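Local coordinates for hypothetical protein PH0822 (Pyrococcus horikoshii, PDB 2YX6) that is of unknown function but binds ADP and may act in iron-molybdenum cofactor biosynthesis, at residues 1-12 against 21-32. Sequence-based numbering, arbitrary orientation.
Sequences MRVAIPAEDDRG and FGRSRYFVFVDI
Arg2 sends CG anti to its own N (chi1 168°) and bends at chi3, while Asp31 holds CG anti to its carbonyl carbon (chi1 -74°). That bend and the Asp31 torsion bring the guanidinium and carboxylate alongside each other, their planes 48° apart. Arg2 NH1 meets Asp31 OD2 at 3.3 Å, on the syn lone pair and tilted from the guanidinium plane. The hydrogen bond within this salt bridge is bent, and NH2 of the same guanidinium bonds to the carbonyl O of His62.

Strands 2-7 and 26-32 are antiparallel neighbours in the mixed sheet. Val3 and Val30 exchange both backbone bonds, with Val30 N 2.6 Å from Val3 O. Ile5 and Val28 form the next hydrogen-bonded pair.

On the face of Ala4, Pro6, Phe27 and Phe29, Pro6 CA lies over the Phe27 ring, 3.9 Å from its centroid. Ala4 CB reaches Phe29 CE1 at 3.8 Å. Ile59 of helix 54-61 packs on Ala4, Phe27 and Phe29. On the other face, Ile5 CD1 meets Val30 CG2 at 4.1 Å, beneath helix 95-103. Past the strand, Asp10 CB sits over one face of the Tyr26 ring, 3.5 Å from its centroid.

Ser24 OG is buried beside Pro6 CB without a polar partner. The centre of the contact thus rests on backbone bonds and apolar packing between two helix layers, with the ion pair in a partly exposed position near the Met1 end.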
loop_
_atom_site.group_PDB
_atom_site.type_symbol
_atom_site.label_atom_id
_atom_site.label_comp_id
_atom_site.label_asym_id
_atom_site.label_seq_id
_atom_site.Cartn_x
_atom_site.Cartn_y
_atom_site.Cartn_z
ATOM N N MET A 1 10.966 4.934 -1.148
ATOM C CA MET A 1 10.690 3.597 -1.638
ATOM C C MET A 1 10.309 3.768 -3.094
ATOM O O MET A 1 10.303 4.885 -3.603
ATOM C CB MET A 1 9.560 3.018 -0.802
ATOM C CG MET A 1 8.154 3.414 -1.220
ATOM S SD MET A 1 7.983 5.183 -1.215
ATOM C CE MET A 1 7.115 5.434 0.353
ATOM N N ARG A 2 9.915 2.691 -3.743
ATOM C CA ARG A 2 9.613 2.789 -5.152
ATOM C C ARG A 2 8.118 2.605 -5.422
ATOM O O ARG A 2 7.452 1.699 -4.934
ATOM C CB ARG A 2 10.580 1.891 -5.973
ATOM C CG ARG A 2 10.176 1.701 -7.407
ATOM C CD ARG A 2 11.265 0.920 -8.150
ATOM N NE ARG A 2 12.611 1.281 -7.675
ATOM C CZ ARG A 2 13.747 0.735 -8.115
ATOM N NH1 ARG A 2 14.959 1.103 -7.616
ATOM N NH2 ARG A 2 13.677 -0.163 -9.052
ATOM N N VAL A 3 7.567 3.563 -6.138
ATOM C CA VAL A 3 6.147 3.594 -6.437
ATOM C C VAL A 3 5.955 3.460 -7.934
ATOM O O VAL A 3 6.627 4.140 -8.715
ATOM C CB VAL A 3 5.533 4.881 -5.905
ATOM C CG1 VAL A 3 3.995 4.931 -6.196
ATOM C CG2 VAL A 3 5.881 5.004 -4.392
ATOM N N ALA A 4 5.031 2.571 -8.301
ATOM C CA ALA A 4 4.648 2.240 -9.677
ATOM C C ALA A 4 3.276 2.873 -10.027
ATOM O O ALA A 4 2.365 2.783 -9.247
ATOM C CB ALA A 4 4.518 0.720 -9.789
ATOM N N ILE A 5 3.148 3.432 -11.218
ATOM C CA ILE A 5 1.948 4.122 -11.640
ATOM C C ILE A 5 1.666 3.811 -13.114
ATOM O O ILE A 5 2.500 4.053 -13.950
ATOM C CB ILE A 5 2.030 5.661 -11.439
ATOM C CG1 ILE A 5 2.276 6.030 -9.971
ATOM C CG2 ILE A 5 0.725 6.331 -11.962
ATOM C CD1 ILE A 5 3.543 6.440 -9.767
ATOM N N PRO A 6 0.446 3.307 -13.426
ATOM C CA PRO A 6 0.110 3.021 -14.839
ATOM C C PRO A 6 -0.115 4.339 -15.582
ATOM O O PRO A 6 -0.806 5.233 -15.040
ATOM C CB PRO A 6 -1.196 2.210 -14.755
ATOM C CG PRO A 6 -1.907 2.717 -13.487
ATOM C CD PRO A 6 -0.694 3.073 -12.511
ATOM N N ALA A 7 0.501 4.503 -16.762
ATOM C CA ALA A 7 0.410 5.761 -17.493
ATOM C C ALA A 7 -0.436 5.578 -18.720
ATOM O O ALA A 7 -0.416 4.506 -19.336
ATOM C CB ALA A 7 1.784 6.243 -17.902
ATOM N N GLU A 8 -1.133 6.646 -19.097
ATOM C CA GLU A 8 -1.985 6.648 -20.267
ATOM C C GLU A 8 -1.175 6.814 -21.592
ATOM O O GLU A 8 -1.571 6.354 -22.665
ATOM C CB GLU A 8 -3.023 7.759 -20.090
ATOM C CG GLU A 8 -3.973 7.938 -21.258
ATOM C CD GLU A 8 -4.791 9.229 -21.159
ATOM O OE1 GLU A 8 -5.285 9.559 -20.053
ATOM O OE2 GLU A 8 -4.928 9.929 -22.197
ATOM N N ASP A 9 -0.024 7.456 -21.489
ATOM C CA ASP A 9 0.794 7.890 -22.605
ATOM C C ASP A 9 2.192 7.483 -22.238
ATOM O O ASP A 9 2.434 7.118 -21.093
ATOM C CB ASP A 9 0.783 9.431 -22.639
ATOM C CG ASP A 9 -0.548 10.000 -23.037
ATOM O OD1 ASP A 9 -1.382 9.273 -23.640
ATOM O OD2 ASP A 9 -0.779 11.204 -22.755
ATOM N N ASP A 10 3.142 7.624 -23.151
ATOM C CA ASP A 10 4.554 7.512 -22.754
ATOM C C ASP A 10 5.151 8.828 -22.284
ATOM O O ASP A 10 6.361 9.004 -22.308
ATOM C CB ASP A 10 5.425 6.940 -23.876
ATOM C CG ASP A 10 5.230 7.660 -25.218
ATOM O OD1 ASP A 10 4.133 8.265 -25.446
ATOM O OD2 ASP A 10 6.196 7.593 -26.050
ATOM N N ARG A 11 4.317 9.726 -21.777
ATOM C CA ARG A 11 4.807 11.027 -21.312
ATOM C C ARG A 11 5.441 11.114 -19.908
ATOM O O ARG A 11 5.660 12.219 -19.418
ATOM C CB ARG A 11 3.702 12.088 -21.486
ATOM C CG ARG A 11 3.928 12.967 -22.687
ATOM C CD ARG A 11 2.672 13.683 -23.186
ATOM N NE ARG A 11 1.883 14.348 -22.128
ATOM C CZ ARG A 11 1.881 15.664 -21.835
ATOM N NH1 ARG A 11 1.086 16.092 -20.866
ATOM N NH2 ARG A 11 2.649 16.561 -22.474
ATOM N N GLY A 12 5.733 9.971 -19.261
ATOM C CA GLY A 12 6.382 9.963 -17.927
ATOM C C GLY A 12 5.548 10.674 -16.863
ATOM O O GLY A 12 4.311 10.514 -16.823
ATOM N N PHE A 21 -5.883 -0.147 -15.194
ATOM C CA PHE A 21 -4.676 -0.901 -14.949
ATOM C C PHE A 21 -4.792 -2.191 -15.786
ATOM O O PHE A 21 -5.876 -2.750 -16.018
ATOM C CB PHE A 21 -4.490 -1.213 -13.457
ATOM C CG PHE A 21 -3.356 -2.133 -13.188
ATOM C CD1 PHE A 21 -3.523 -3.517 -13.292
ATOM C CD2 PHE A 21 -2.092 -1.620 -12.886
ATOM C CE1 PHE A 21 -2.462 -4.389 -13.119
ATOM C CE2 PHE A 21 -1.011 -2.479 -12.704
ATOM C CZ PHE A 21 -1.184 -3.848 -12.822
ATOM N N GLY A 22 -3.706 -2.690 -16.282
ATOM C CA GLY A 22 -3.903 -4.017 -16.908
ATOM C C GLY A 22 -3.981 -3.835 -18.398
ATOM O O GLY A 22 -3.203 -4.429 -19.118
ATOM N N ARG A 23 -4.847 -2.946 -18.873
ATOM C CA ARG A 23 -4.778 -2.616 -20.293
ATOM C C ARG A 23 -3.770 -1.502 -20.601
ATOM O O ARG A 23 -3.433 -1.258 -21.739
ATOM C CB ARG A 23 -6.169 -2.327 -20.848
ATOM C CG ARG A 23 -6.984 -3.619 -21.094
ATOM C CD ARG A 23 -7.253 -4.504 -19.819
ATOM N NE ARG A 23 -8.125 -3.897 -18.792
ATOM C CZ ARG A 23 -8.604 -4.553 -17.728
ATOM N NH1 ARG A 23 -9.385 -3.914 -16.864
ATOM N NH2 ARG A 23 -8.296 -5.841 -17.531
ATOM N N SER A 24 -3.229 -0.871 -19.571
ATOM C CA SER A 24 -2.225 0.170 -19.755
ATOM C C SER A 24 -0.871 -0.369 -20.333
ATOM O O SER A 24 -0.456 -1.513 -20.090
ATOM C CB SER A 24 -2.005 0.878 -18.436
ATOM O OG SER A 24 -0.985 0.163 -17.800
ATOM N N ARG A 25 -0.204 0.469 -21.111
ATOM C CA ARG A 25 0.975 0.024 -21.862
ATOM C C ARG A 25 2.266 0.706 -21.440
ATOM O O ARG A 25 3.342 0.314 -21.878
ATOM C CB ARG A 25 0.746 0.111 -23.378
ATOM C CG ARG A 25 -0.284 -0.999 -23.964
ATOM C CD ARG A 25 0.256 -2.497 -24.166
ATOM N NE ARG A 25 0.274 -3.267 -22.904
ATOM C CZ ARG A 25 -0.748 -3.991 -22.397
ATOM N NH1 ARG A 25 -0.599 -4.611 -21.217
ATOM N NH2 ARG A 25 -1.922 -4.117 -23.043
ATOM N N TYR A 26 2.152 1.697 -20.555
ATOM C CA TYR A 26 3.312 2.346 -19.960
ATOM C C TYR A 26 3.164 2.422 -18.457
ATOM O O TYR A 26 2.084 2.590 -17.944
ATOM C CB TYR A 26 3.413 3.761 -20.510
ATOM C CG TYR A 26 3.587 3.835 -22.057
ATOM C CD1 TYR A 26 4.823 3.629 -22.651
ATOM C CD2 TYR A 26 2.510 4.101 -22.877
ATOM C CE1 TYR A 26 4.999 3.682 -24.045
ATOM C CE2 TYR A 26 2.651 4.158 -24.293
ATOM C CZ TYR A 26 3.906 3.947 -24.863
ATOM O OH TYR A 26 4.062 4.046 -26.241
ATOM N N PHE A 27 4.271 2.322 -17.746
ATOM C CA PHE A 27 4.282 2.424 -16.304
ATOM C C PHE A 27 5.371 3.393 -15.959
ATOM O O PHE A 27 6.422 3.418 -16.600
ATOM C CB PHE A 27 4.558 1.086 -15.634
ATOM C CG PHE A 27 3.303 0.301 -15.328
ATOM C CD1 PHE A 27 2.721 0.359 -14.053
ATOM C CD2 PHE A 27 2.645 -0.401 -16.328
ATOM C CE1 PHE A 27 1.541 -0.326 -13.785
ATOM C CE2 PHE A 27 1.434 -1.083 -16.059
ATOM C CZ PHE A 27 0.920 -1.061 -14.816
ATOM N N VAL A 28 5.138 4.146 -14.903
ATOM C CA VAL A 28 6.151 5.041 -14.321
ATOM C C VAL A 28 6.540 4.568 -12.919
ATOM O O VAL A 28 5.697 4.328 -12.088
ATOM C CB VAL A 28 5.561 6.488 -14.229
ATOM C CG1 VAL A 28 6.531 7.469 -13.580
ATOM C CG2 VAL A 28 5.099 6.968 -15.574
ATOM N N PHE A 29 7.835 4.437 -12.667
ATOM C CA PHE A 29 8.406 3.956 -11.408
ATOM C C PHE A 29 9.098 5.159 -10.805
ATOM O O PHE A 29 9.955 5.790 -11.443
ATOM C CB PHE A 29 9.409 2.802 -11.661
ATOM C CG PHE A 29 8.771 1.588 -12.185
ATOM C CD1 PHE A 29 8.193 0.677 -11.309
ATOM C CD2 PHE A 29 8.624 1.394 -13.544
ATOM C CE1 PHE A 29 7.546 -0.476 -11.787
ATOM C CE2 PHE A 29 7.964 0.232 -14.037
ATOM C CZ PHE A 29 7.462 -0.707 -13.132
ATOM N N VAL A 30 8.707 5.496 -9.596
ATOM C CA VAL A 30 9.241 6.709 -8.987
ATOM C C VAL A 30 9.907 6.356 -7.681
ATOM O O VAL A 30 9.228 5.798 -6.754
ATOM C CB VAL A 30 8.111 7.728 -8.635
ATOM C CG1 VAL A 30 8.789 8.989 -7.987
ATOM C CG2 VAL A 30 7.304 8.114 -9.906
ATOM N N ASP A 31 11.196 6.687 -7.566
ATOM C CA ASP A 31 11.908 6.495 -6.333
ATOM C C ASP A 31 11.811 7.684 -5.420
ATOM O O ASP A 31 12.269 8.787 -5.762
ATOM C CB ASP A 31 13.380 6.231 -6.582
ATOM C CG ASP A 31 13.603 4.864 -7.103
ATOM O OD1 ASP A 31 13.019 4.538 -8.150
ATOM O OD2 ASP A 31 14.377 4.132 -6.464
ATOM N N ILE A 32 11.234 7.451 -4.249
ATOM C CA ILE A 32 10.963 8.554 -3.322
ATOM C C ILE A 32 11.835 8.346 -2.069
ATOM O O ILE A 32 11.917 7.238 -1.506
ATOM C CB ILE A 32 9.444 8.696 -3.054
ATOM C CG1 ILE A 32 8.790 9.139 -4.361
ATOM C CG2 ILE A 32 9.156 9.770 -1.951
ATOM C CD1 ILE A 32 7.247 9.045 -4.438
#